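Local coordinates for putative ferritin-like diiron-carboxylate protein TM1526 (Thermotoga maritima, PDB 1VJX) that is of unknown function but, as a rubrerythrin-like member of the ferritin clan, probably binds metal ions and may act as an oxidoreductase, at residues L19-E27 and E60-Q68; E112-K123 and V135-L146. All coordinates share one frame; numbering follows the deposited sequence.

Interaction 1 (L19-E27 and E60-Q68); sequences LTVAIRLEE and EIFRKMSDQ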
loop_
_atom_site.group_PDB
_atom_site.type_symbol
_atom_site.label_atom_id
_atom_site.label_comp_id
_atom_site.label_asym_id
_atom_site.label_seq_id
_atom_site.Cartn_x
_atom_site.Cartn_y
_atom_site.Cartn_z
ATOM N N LEU A 19 9.454 -4.117 -6.404
ATOM C CA LEU A 19 8.164 -4.726 -6.758
ATOM C C LEU A 19 7.729 -5.767 -5.722
ATOM O O LEU A 19 6.567 -5.811 -5.366
ATOM C CB LEU A 19 8.199 -5.416 -8.089
ATOM C CG LEU A 19 7.932 -4.616 -9.318
ATOM C CD1 LEU A 19 8.292 -5.526 -10.479
ATOM C CD2 LEU A 19 6.444 -4.118 -9.349
ATOM N N THR A 20 8.650 -6.612 -5.274
ATOM C CA THR A 20 8.314 -7.623 -4.283
ATOM C C THR A 20 7.814 -6.929 -3.008
ATOM O O THR A 20 6.841 -7.329 -2.405
ATOM C CB THR A 20 9.533 -8.469 -3.954
ATOM O OG1 THR A 20 10.021 -9.159 -5.135
ATOM C CG2 THR A 20 9.136 -9.592 -3.017
ATOM N N VAL A 21 8.498 -5.851 -2.634
ATOM C CA VAL A 21 8.141 -5.083 -1.466
ATOM C C VAL A 21 6.737 -4.507 -1.682
ATOM O O VAL A 21 5.900 -4.642 -0.814
ATOM C CB VAL A 21 9.205 -3.996 -1.173
ATOM C CG1 VAL A 21 8.663 -2.954 -0.225
ATOM C CG2 VAL A 21 10.465 -4.613 -0.573
ATOM N N ALA A 22 6.488 -3.959 -2.871
ATOM C CA ALA A 22 5.217 -3.306 -3.208
ATOM C C ALA A 22 4.072 -4.281 -3.269
ATOM O O ALA A 22 2.950 -3.978 -2.864
ATOM C CB ALA A 22 5.337 -2.564 -4.534
ATOM N N ILE A 23 4.372 -5.493 -3.728
ATOM C CA ILE A 23 3.359 -6.512 -3.788
ATOM C C ILE A 23 2.905 -6.798 -2.370
ATOM O O ILE A 23 1.711 -6.924 -2.109
ATOM C CB ILE A 23 3.904 -7.725 -4.440
ATOM C CG1 ILE A 23 4.098 -7.484 -5.939
ATOM C CG2 ILE A 23 2.993 -8.973 -4.208
ATOM C CD1 ILE A 23 4.908 -8.630 -6.611
ATOM N N ARG A 24 3.852 -6.900 -1.442
ATOM C CA ARG A 24 3.501 -7.315 -0.088
ATOM C C ARG A 24 2.721 -6.224 0.672
ATOM O O ARG A 24 1.799 -6.553 1.422
ATOM C CB ARG A 24 4.727 -7.774 0.675
ATOM C CG ARG A 24 5.191 -9.057 0.237
ATOM C CD ARG A 24 6.613 -9.384 0.615
ATOM N NE ARG A 24 7.101 -10.618 -0.053
ATOM C CZ ARG A 24 7.659 -11.681 0.569
ATOM N NH1 ARG A 24 7.785 -11.729 1.895
ATOM N NH2 ARG A 24 8.087 -12.720 -0.150
ATOM N N LEU A 25 3.059 -4.954 0.414
ATOM C CA LEU A 25 2.394 -3.835 1.026
ATOM C C LEU A 25 0.921 -3.801 0.593
ATOM O O LEU A 25 0.051 -3.604 1.436
ATOM C CB LEU A 25 3.113 -2.504 0.723
ATOM C CG LEU A 25 4.535 -2.334 1.309
ATOM C CD1 LEU A 25 5.136 -0.956 0.975
ATOM C CD2 LEU A 25 4.587 -2.565 2.809
ATOM N N GLU A 26 0.648 -4.069 -0.690
ATOM C CA GLU A 26 -0.727 -4.112 -1.202
ATOM C C GLU A 26 -1.503 -5.322 -0.681
ATOM O O GLU A 26 -2.681 -5.218 -0.360
ATOM C CB GLU A 26 -0.743 -4.089 -2.727
ATOM C CG GLU A 26 -0.224 -2.789 -3.323
ATOM C CD GLU A 26 -1.166 -1.597 -3.197
ATOM O OE1 GLU A 26 -2.304 -1.771 -2.732
ATOM O OE2 GLU A 26 -0.761 -0.468 -3.602
ATOM N N GLU A 27 -0.842 -6.469 -0.609
ATOM C CA GLU A 27 -1.434 -7.669 -0.014
ATOM C C GLU A 27 -1.737 -7.487 1.484
ATOM O O GLU A 27 -2.758 -7.941 1.980
ATOM C CB GLU A 27 -0.504 -8.879 -0.211
ATOM C CG GLU A 27 -0.347 -9.323 -1.667
ATOM C CD GLU A 27 0.695 -10.434 -1.884
ATOM O OE1 GLU A 27 1.596 -10.645 -1.046
ATOM O OE2 GLU A 27 0.597 -11.141 -2.909
ATOM N N GLU A 60 -2.513 -7.497 -7.598
ATOM C CA GLU A 60 -2.621 -8.277 -8.837
ATOM C C GLU A 60 -1.901 -7.575 -9.987
ATOM O O GLU A 60 -1.446 -8.207 -10.915
ATOM C CB GLU A 60 -4.092 -8.470 -9.232
ATOM C CG GLU A 60 -4.868 -9.517 -8.439
ATOM C CD GLU A 60 -6.395 -9.548 -8.730
ATOM O OE1 GLU A 60 -6.933 -8.688 -9.512
ATOM O OE2 GLU A 60 -7.084 -10.438 -8.148
ATOM N N ILE A 61 -1.829 -6.248 -9.943
ATOM C CA ILE A 61 -1.198 -5.498 -11.034
ATOM C C ILE A 61 0.305 -5.575 -10.872
ATOM O O ILE A 61 1.025 -5.839 -11.839
ATOM C CB ILE A 61 -1.722 -4.048 -11.084
ATOM C CG1 ILE A 61 -3.118 -4.043 -11.696
ATOM C CG2 ILE A 61 -0.748 -3.117 -11.850
ATOM C CD1 ILE A 61 -3.869 -2.797 -11.424
ATOM N N PHE A 62 0.757 -5.320 -9.638
ATOM C CA PHE A 62 2.162 -5.480 -9.274
ATOM C C PHE A 62 2.696 -6.923 -9.481
ATOM O O PHE A 62 3.858 -7.095 -9.821
ATOM C CB PHE A 62 2.396 -5.052 -7.817
ATOM C CG PHE A 62 2.396 -3.585 -7.597
ATOM C CD1 PHE A 62 2.861 -2.698 -8.567
ATOM C CD2 PHE A 62 1.961 -3.072 -6.363
ATOM C CE1 PHE A 62 2.850 -1.318 -8.322
ATOM C CE2 PHE A 62 1.962 -1.723 -6.100
ATOM C CZ PHE A 62 2.389 -0.822 -7.075
ATOM N N ARG A 63 1.886 -7.940 -9.228
ATOM C CA ARG A 63 2.363 -9.344 -9.446
ATOM C C ARG A 63 2.557 -9.572 -10.957
ATOM O O ARG A 63 3.575 -10.077 -11.389
ATOM C CB ARG A 63 1.386 -10.401 -8.931
ATOM C CG ARG A 63 1.266 -10.509 -7.421
ATOM C CD ARG A 63 0.690 -11.878 -6.934
ATOM N NE ARG A 63 -0.760 -11.914 -7.086
ATOM C CZ ARG A 63 -1.628 -11.449 -6.181
ATOM N NH1 ARG A 63 -1.208 -10.964 -5.025
ATOM N NH2 ARG A 63 -2.933 -11.496 -6.419
ATOM N N LYS A 64 1.580 -9.177 -11.759
ATOM C CA LYS A 64 1.682 -9.336 -13.203
ATOM C C LYS A 64 2.934 -8.620 -13.704
ATOM O O LYS A 64 3.610 -9.068 -14.602
ATOM C CB LYS A 64 0.430 -8.753 -13.854
ATOM C CG LYS A 64 0.150 -9.235 -15.247
ATOM C CD LYS A 64 -0.854 -8.286 -15.961
ATOM C CE LYS A 64 -1.123 -8.727 -17.403
ATOM N NZ LYS A 64 -2.600 -8.754 -17.673
HETATM N N MSE A 65 3.226 -7.493 -13.088
HETATM C CA MSE A 65 4.303 -6.599 -13.542
HETATM C C MSE A 65 5.651 -7.241 -13.277
HETATM O O MSE A 65 6.518 -7.283 -14.176
HETATM C CB MSE A 65 4.212 -5.259 -12.838
HETATM C CG MSE A 65 5.236 -4.301 -13.304
HETATM SE SE MSE A 65 4.961 -2.421 -12.646
HETATM C CE MSE A 65 3.161 -1.838 -13.518
ATOM N N SER A 66 5.814 -7.790 -12.071
ATOM C CA SER A 66 7.086 -8.412 -11.731
ATOM C C SER A 66 7.379 -9.668 -12.572
ATOM O O SER A 66 8.532 -10.059 -12.751
ATOM C CB SER A 66 7.155 -8.707 -10.236
ATOM O OG SER A 66 6.682 -9.979 -9.909
ATOM N N ASP A 67 6.321 -10.299 -13.051
ATOM C CA ASP A 67 6.417 -11.396 -13.987
ATOM C C ASP A 67 6.738 -10.970 -15.425
ATOM O O ASP A 67 7.504 -11.600 -16.108
ATOM C CB ASP A 67 5.098 -12.141 -14.015
ATOM C CG ASP A 67 5.224 -13.465 -14.694
ATOM O OD1 ASP A 67 6.343 -14.071 -14.571
ATOM O OD2 ASP A 67 4.269 -13.953 -15.355
ATOM N N GLN A 68 6.136 -9.881 -15.882
ATOM C CA GLN A 68 6.171 -9.549 -17.311
ATOM C C GLN A 68 7.149 -8.416 -17.682
ATOM O O GLN A 68 7.512 -8.298 -18.838
ATOM C CB GLN A 68 4.737 -9.227 -17.767
ATOM C CG GLN A 68 3.887 -10.529 -18.035
ATOM C CD GLN A 68 2.392 -10.204 -18.233
ATOM O OE1 GLN A 68 1.994 -9.026 -18.166
ATOM N NE2 GLN A 68 1.571 -11.246 -18.480
#
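Phe62 enters helix 19-27 as a knob in the hole formed by Leu19, Ala22, Ile23 and Glu26. The methyl of Ala22 lies over one face of the ring, a CH-pi contact with CB 4.1 Å from the centroid of the Phe62 ring, while CG of Glu26 meets the ring at its edge, near the ring plane. Leu19 reaches the ring obliquely, and its CD2 methyl also touches the selenium of Met65, a selenomethionine, with Leu19 CD2 and Met65 SE 4.0 Å apart. The other methyl of Leu19, CD1, presses tightly on Ser66, with Leu19 CD1 3.4 Å from both CA and CB of Ser66. Ile23 runs past Phe62 in the opposite direction, its CG1 3.5 Å from CB of Phe62. With CG1 anti to the carbonyl carbon, the longer branch carries CD1 on to the carbonyl oxygen of Phe62 and the CA of Arg63, while CG2 touches CG of Arg63. An alanine in place of Ile23 would keep none of these branch contacts and is likely to open a gap beside CB of Phe62 and leave CG of Arg63 without the CG2 methyl it packs on.

At the polar edge, Arg63 starts out away from the partner helix but bends at chi3 (-79°), which brings NH1 back to Glu27 OE2, 2.8 Å away. The oxygen lies at the guanidinium edge, yet the N-H points poorly at it (125°), leaving a salt bridge with a weak hydrogen bond. On the inner side Ile138 of helix 129-156 also packs against Phe62. The two helices run antiparallel at 161°, their axes 8.9 Å apart, and Phe62 makes one knob-into-hole contact between antiparallel neighbours, as expected in the four-helix bundle of a ferritin-like protein.

Interaction 2 (E112-K123 and V135-L146); sequences EKDSIILYYELK and VKKIIDQEKEHL
Tyr119 and Tyr120, neighbours on helix 112-123, embrace Ile139 of the facing helix in different ways. The Tyr120 ring offers a face: the CG2 methyl of Ile139 lies over it, 3.9 Å from the centroid of the Tyr120 ring and 29° off its normal, in a CH-pi contact, and CD1 of the same isoleucine touches the ring at CD1. Tyr119 instead meets Ile139 through its CB, 3.7 Å from Ile139 CG1, and sends its ring across the side chain of Glu142 at about a right angle, with Tyr119 CE2 3.7 Å from Glu142 CG. The Tyr120 hydroxyl passes over the aliphatic end of Lys143, whose NZ bridges back to Asp140.

Glu112 and Glu142 also cross at about a right angle, their carboxylate planes only 22° apart. Glu112 CG stands anti to the backbone N and the chain bends at chi2, bringing Glu112 OE2 to 2.5 Å from OE1 of Glu142. Ile116 crosses Glu142 obliquely, its CD1 reaching Leu146 CD2, while Lys113 lies across Leu146. At the other end Lys123 curls over the start of Lys136, its CD 3.8 Å from Lys136 CB.

Glu142 OE2 also makes a weak hydrogen bond to His58 and lies close to Glu55. This antiparallel pair, at 165°, thus supplies acidic side chains to a buried cluster of carboxylates and histidine, consistent with the diiron-carboxylate site of a ferritin-like four-helix bundle.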
loop_
_atom_site.group_PDB
_atom_site.type_symbol
_atom_site.label_atom_id
_atom_site.label_comp_id
_atom_site.label_asym_id
_atom_site.label_seq_id
_atom_site.Cartn_x
_atom_site.Cartn_y
_atom_site.Cartn_z
ATOM N N GLU A 112 0.252 3.912 5.246
ATOM C CA GLU A 112 -0.089 4.318 3.897
ATOM C C GLU A 112 0.961 5.336 3.354
ATOM O O GLU A 112 1.473 5.192 2.263
ATOM C CB GLU A 112 -1.502 4.917 3.866
ATOM C CG GLU A 112 -1.963 5.369 2.492
ATOM C CD GLU A 112 -1.933 4.236 1.471
ATOM O OE1 GLU A 112 -2.014 3.050 1.869
ATOM O OE2 GLU A 112 -1.839 4.536 0.254
ATOM N N LYS A 113 1.294 6.334 4.146
ATOM C CA LYS A 113 2.336 7.246 3.785
ATOM C C LYS A 113 3.670 6.558 3.507
ATOM O O LYS A 113 4.385 6.969 2.594
ATOM C CB LYS A 113 2.455 8.335 4.863
ATOM C CG LYS A 113 1.267 9.306 4.794
ATOM C CD LYS A 113 1.523 10.671 5.443
ATOM C CE LYS A 113 1.535 10.620 6.939
ATOM N NZ LYS A 113 1.059 11.904 7.530
ATOM N N ASP A 114 3.982 5.490 4.257
ATOM C CA ASP A 114 5.239 4.769 4.094
ATOM C C ASP A 114 5.231 4.030 2.757
ATOM O O ASP A 114 6.201 4.070 1.976
ATOM C CB ASP A 114 5.412 3.789 5.224
ATOM C CG ASP A 114 5.840 4.433 6.545
ATOM O OD1 ASP A 114 6.300 5.576 6.591
ATOM O OD2 ASP A 114 5.838 3.779 7.598
ATOM N N SER A 115 4.094 3.400 2.469
ATOM C CA SER A 115 3.875 2.703 1.207
ATOM C C SER A 115 3.843 3.640 -0.014
ATOM O O SER A 115 4.299 3.278 -1.103
ATOM C CB SER A 115 2.578 1.944 1.312
ATOM O OG SER A 115 2.636 1.082 2.442
ATOM N N ILE A 116 3.321 4.849 0.166
ATOM C CA ILE A 116 3.311 5.818 -0.948
ATOM C C ILE A 116 4.729 6.201 -1.401
ATOM O O ILE A 116 5.018 6.231 -2.606
ATOM C CB ILE A 116 2.412 7.004 -0.618
ATOM C CG1 ILE A 116 0.967 6.513 -0.667
ATOM C CG2 ILE A 116 2.596 8.168 -1.614
ATOM C CD1 ILE A 116 -0.066 7.485 -0.195
ATOM N N ILE A 117 5.606 6.440 -0.429
ATOM C CA ILE A 117 6.999 6.752 -0.713
ATOM C C ILE A 117 7.588 5.631 -1.523
ATOM O O ILE A 117 8.273 5.849 -2.526
ATOM C CB ILE A 117 7.821 6.961 0.584
ATOM C CG1 ILE A 117 7.312 8.169 1.342
ATOM C CG2 ILE A 117 9.316 7.133 0.277
ATOM C CD1 ILE A 117 8.188 8.663 2.453
ATOM N N LEU A 118 7.292 4.403 -1.105
ATOM C CA LEU A 118 7.862 3.240 -1.779
ATOM C C LEU A 118 7.361 3.090 -3.220
ATOM O O LEU A 118 8.109 2.708 -4.132
ATOM C CB LEU A 118 7.623 1.961 -1.015
ATOM C CG LEU A 118 8.088 0.778 -1.931
ATOM C CD1 LEU A 118 9.514 0.343 -1.632
ATOM C CD2 LEU A 118 7.141 -0.329 -1.886
ATOM N N TYR A 119 6.080 3.293 -3.438
ATOM C CA TYR A 119 5.609 3.204 -4.811
ATOM C C TYR A 119 6.192 4.321 -5.681
ATOM O O TYR A 119 6.369 4.090 -6.862
ATOM C CB TYR A 119 4.079 3.241 -4.920
ATOM C CG TYR A 119 3.351 2.277 -4.006
ATOM C CD1 TYR A 119 3.771 0.968 -3.862
ATOM C CD2 TYR A 119 2.235 2.715 -3.262
ATOM C CE1 TYR A 119 3.122 0.089 -3.008
ATOM C CE2 TYR A 119 1.590 1.849 -2.393
ATOM C CZ TYR A 119 2.038 0.531 -2.285
ATOM O OH TYR A 119 1.397 -0.311 -1.430
ATOM N N TYR A 120 6.430 5.526 -5.130
ATOM C CA TYR A 120 7.135 6.548 -5.870
ATOM C C TYR A 120 8.560 6.050 -6.246
ATOM O O TYR A 120 9.006 6.206 -7.367
ATOM C CB TYR A 120 7.181 7.889 -5.107
ATOM C CG TYR A 120 5.965 8.803 -5.327
ATOM C CD1 TYR A 120 5.631 9.265 -6.602
ATOM C CD2 TYR A 120 5.172 9.236 -4.258
ATOM C CE1 TYR A 120 4.515 10.123 -6.819
ATOM C CE2 TYR A 120 4.025 10.118 -4.475
ATOM C CZ TYR A 120 3.714 10.536 -5.757
ATOM O OH TYR A 120 2.631 11.375 -6.004
ATOM N N GLU A 121 9.233 5.392 -5.304
ATOM C CA GLU A 121 10.590 4.916 -5.520
ATOM C C GLU A 121 10.630 3.983 -6.681
ATOM O O GLU A 121 11.478 4.143 -7.551
ATOM C CB GLU A 121 11.167 4.292 -4.247
ATOM C CG GLU A 121 11.545 5.388 -3.237
ATOM C CD GLU A 121 11.886 4.887 -1.834
ATOM O OE1 GLU A 121 11.409 3.804 -1.441
ATOM O OE2 GLU A 121 12.646 5.586 -1.118
ATOM N N LEU A 122 9.671 3.054 -6.692
ATOM C CA LEU A 122 9.474 2.051 -7.732
ATOM C C LEU A 122 9.234 2.656 -9.110
ATOM O O LEU A 122 9.841 2.237 -10.116
ATOM C CB LEU A 122 8.250 1.173 -7.397
ATOM C CG LEU A 122 7.790 0.244 -8.549
ATOM C CD1 LEU A 122 8.933 -0.707 -8.984
ATOM C CD2 LEU A 122 6.519 -0.542 -8.213
ATOM N N LYS A 123 8.348 3.635 -9.153
ATOM C CA LYS A 123 8.063 4.338 -10.374
ATOM C C LYS A 123 9.293 4.982 -11.009
ATOM O O LYS A 123 9.519 4.871 -12.224
ATOM C CB LYS A 123 6.978 5.355 -10.169
ATOM C CG LYS A 123 6.448 5.870 -11.502
ATOM C CD LYS A 123 5.124 6.707 -11.438
ATOM C CE LYS A 123 5.338 8.018 -10.718
ATOM N NZ LYS A 123 6.010 9.004 -11.604
ATOM N N VAL A 135 1.903 2.387 -12.684
ATOM C CA VAL A 135 2.228 2.653 -11.294
ATOM C C VAL A 135 1.776 4.031 -10.833
ATOM O O VAL A 135 1.411 4.175 -9.682
ATOM C CB VAL A 135 3.767 2.437 -10.998
ATOM C CG1 VAL A 135 4.086 2.722 -9.556
ATOM C CG2 VAL A 135 4.232 0.989 -11.401
ATOM N N LYS A 136 1.826 5.036 -11.700
ATOM C CA LYS A 136 1.251 6.352 -11.381
ATOM C C LYS A 136 -0.267 6.309 -11.090
ATOM O O LYS A 136 -0.745 7.011 -10.218
ATOM C CB LYS A 136 1.507 7.355 -12.509
ATOM C CG LYS A 136 0.937 8.734 -12.181
ATOM C CD LYS A 136 1.643 9.889 -12.833
ATOM C CE LYS A 136 1.331 11.255 -12.099
ATOM N NZ LYS A 136 0.119 11.908 -12.625
ATOM N N LYS A 137 -1.004 5.516 -11.861
ATOM C CA LYS A 137 -2.408 5.240 -11.596
ATOM C C LYS A 137 -2.637 4.711 -10.174
ATOM O O LYS A 137 -3.503 5.219 -9.447
ATOM C CB LYS A 137 -2.956 4.251 -12.642
ATOM C CG LYS A 137 -4.488 4.253 -12.775
ATOM C CD LYS A 137 -4.955 3.260 -13.859
ATOM C CE LYS A 137 -6.367 2.686 -13.577
ATOM N NZ LYS A 137 -7.472 3.737 -13.612
ATOM N N ILE A 138 -1.822 3.728 -9.779
ATOM C CA ILE A 138 -1.868 3.136 -8.433
ATOM C C ILE A 138 -1.544 4.151 -7.343
ATOM O O ILE A 138 -2.209 4.194 -6.317
ATOM C CB ILE A 138 -0.903 1.908 -8.341
ATOM C CG1 ILE A 138 -1.420 0.731 -9.205
ATOM C CG2 ILE A 138 -0.724 1.403 -6.883
ATOM C CD1 ILE A 138 -0.432 -0.404 -9.343
ATOM N N ILE A 139 -0.496 4.940 -7.563
ATOM C CA ILE A 139 -0.126 6.009 -6.660
ATOM C C ILE A 139 -1.266 7.030 -6.443
ATOM O O ILE A 139 -1.542 7.401 -5.309
ATOM C CB ILE A 139 1.151 6.720 -7.171
ATOM C CG1 ILE A 139 2.391 5.840 -6.942
ATOM C CG2 ILE A 139 1.357 8.065 -6.438
ATOM C CD1 ILE A 139 3.687 6.364 -7.653
ATOM N N ASP A 140 -1.866 7.502 -7.533
ATOM C CA ASP A 140 -3.034 8.362 -7.492
ATOM C C ASP A 140 -4.166 7.757 -6.700
ATOM O O ASP A 140 -4.765 8.431 -5.905
ATOM C CB ASP A 140 -3.522 8.681 -8.892
ATOM C CG ASP A 140 -2.616 9.633 -9.621
ATOM O OD1 ASP A 140 -1.957 10.492 -8.942
ATOM O OD2 ASP A 140 -2.541 9.620 -10.891
ATOM N N GLN A 141 -4.451 6.475 -6.897
ATOM C CA GLN A 141 -5.493 5.802 -6.120
ATOM C C GLN A 141 -5.084 5.660 -4.656
ATOM O O GLN A 141 -5.905 5.768 -3.771
ATOM C CB GLN A 141 -5.831 4.434 -6.743
ATOM C CG GLN A 141 -6.791 4.552 -7.939
ATOM C CD GLN A 141 -6.711 3.411 -9.004
ATOM O OE1 GLN A 141 -6.042 2.398 -8.821
ATOM N NE2 GLN A 141 -7.385 3.633 -10.129
ATOM N N GLU A 142 -3.804 5.390 -4.405
ATOM C CA GLU A 142 -3.304 5.265 -3.034
ATOM C C GLU A 142 -3.426 6.600 -2.326
ATOM O O GLU A 142 -3.700 6.634 -1.141
ATOM C CB GLU A 142 -1.858 4.789 -3.012
ATOM C CG GLU A 142 -1.676 3.329 -3.419
ATOM C CD GLU A 142 -2.332 2.334 -2.474
ATOM O OE1 GLU A 142 -2.696 2.750 -1.340
ATOM O OE2 GLU A 142 -2.478 1.138 -2.871
ATOM N N LYS A 143 -3.222 7.696 -3.066
ATOM C CA LYS A 143 -3.264 9.033 -2.488
ATOM C C LYS A 143 -4.700 9.463 -2.192
ATOM O O LYS A 143 -4.932 10.267 -1.306
ATOM C CB LYS A 143 -2.629 10.039 -3.422
ATOM C CG LYS A 143 -1.107 10.045 -3.497
ATOM C CD LYS A 143 -0.632 11.362 -4.173
ATOM C CE LYS A 143 -0.818 11.348 -5.690
ATOM N NZ LYS A 143 -1.224 12.647 -6.154
ATOM N N GLU A 144 -5.656 8.925 -2.946
ATOM C CA GLU A 144 -7.090 9.017 -2.603
ATOM C C GLU A 144 -7.500 8.167 -1.382
ATOM O O GLU A 144 -8.410 8.537 -0.670
ATOM C CB GLU A 144 -7.961 8.595 -3.789
ATOM C CG GLU A 144 -7.985 9.582 -4.951
ATOM C CD GLU A 144 -8.563 10.909 -4.569
ATOM O OE1 GLU A 144 -9.419 10.966 -3.638
ATOM O OE2 GLU A 144 -8.148 11.901 -5.209
ATOM N N HIS A 145 -6.854 7.016 -1.167
ATOM C CA HIS A 145 -7.118 6.210 0.021
ATOM C C HIS A 145 -6.730 7.043 1.194
ATOM O O HIS A 145 -7.465 7.142 2.162
ATOM C CB HIS A 145 -6.256 4.950 0.082
ATOM C CG HIS A 145 -6.638 3.894 -0.897
ATOM N ND1 HIS A 145 -6.213 2.577 -0.782
ATOM C CD2 HIS A 145 -7.415 3.948 -2.005
ATOM C CE1 HIS A 145 -6.700 1.879 -1.791
ATOM N NE2 HIS A 145 -7.436 2.684 -2.543
ATOM N N LEU A 146 -5.534 7.610 1.104
ATOM C CA LEU A 146 -4.984 8.478 2.138
ATOM C C LEU A 146 -5.897 9.682 2.475
ATOM O O LEU A 146 -6.167 9.953 3.626
ATOM C CB LEU A 146 -3.595 8.977 1.726
ATOM C CG LEU A 146 -2.939 9.875 2.775
ATOM C CD1 LEU A 146 -2.813 9.136 4.144
ATOM C CD2 LEU A 146 -1.618 10.392 2.252
#

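In the fold
Interaction 1 joins helices 15-36 and 43-68, and interaction 2 joins helices 101-125 and 129-156, so each holds a different antiparallel pair of one bundle. Both are partly buried, but interaction 2 buries more surface, 708 against 438 Å², and lies nearer the centre of the chain. Their inner faces meet: the rings of Phe62 and Tyr119 come together, Val21 packs on Leu118, and the carboxylates of Glu26 and Glu142 also come close, consistent with a shared metal site. Toward the surface the chemistry differs, since interaction 1 closes with a salt bridge between its helices, whereas the Lys136-Asp140-Lys143 salt-bridge network beside interaction 2 stays within segment 135-146, its Lys136 arm long.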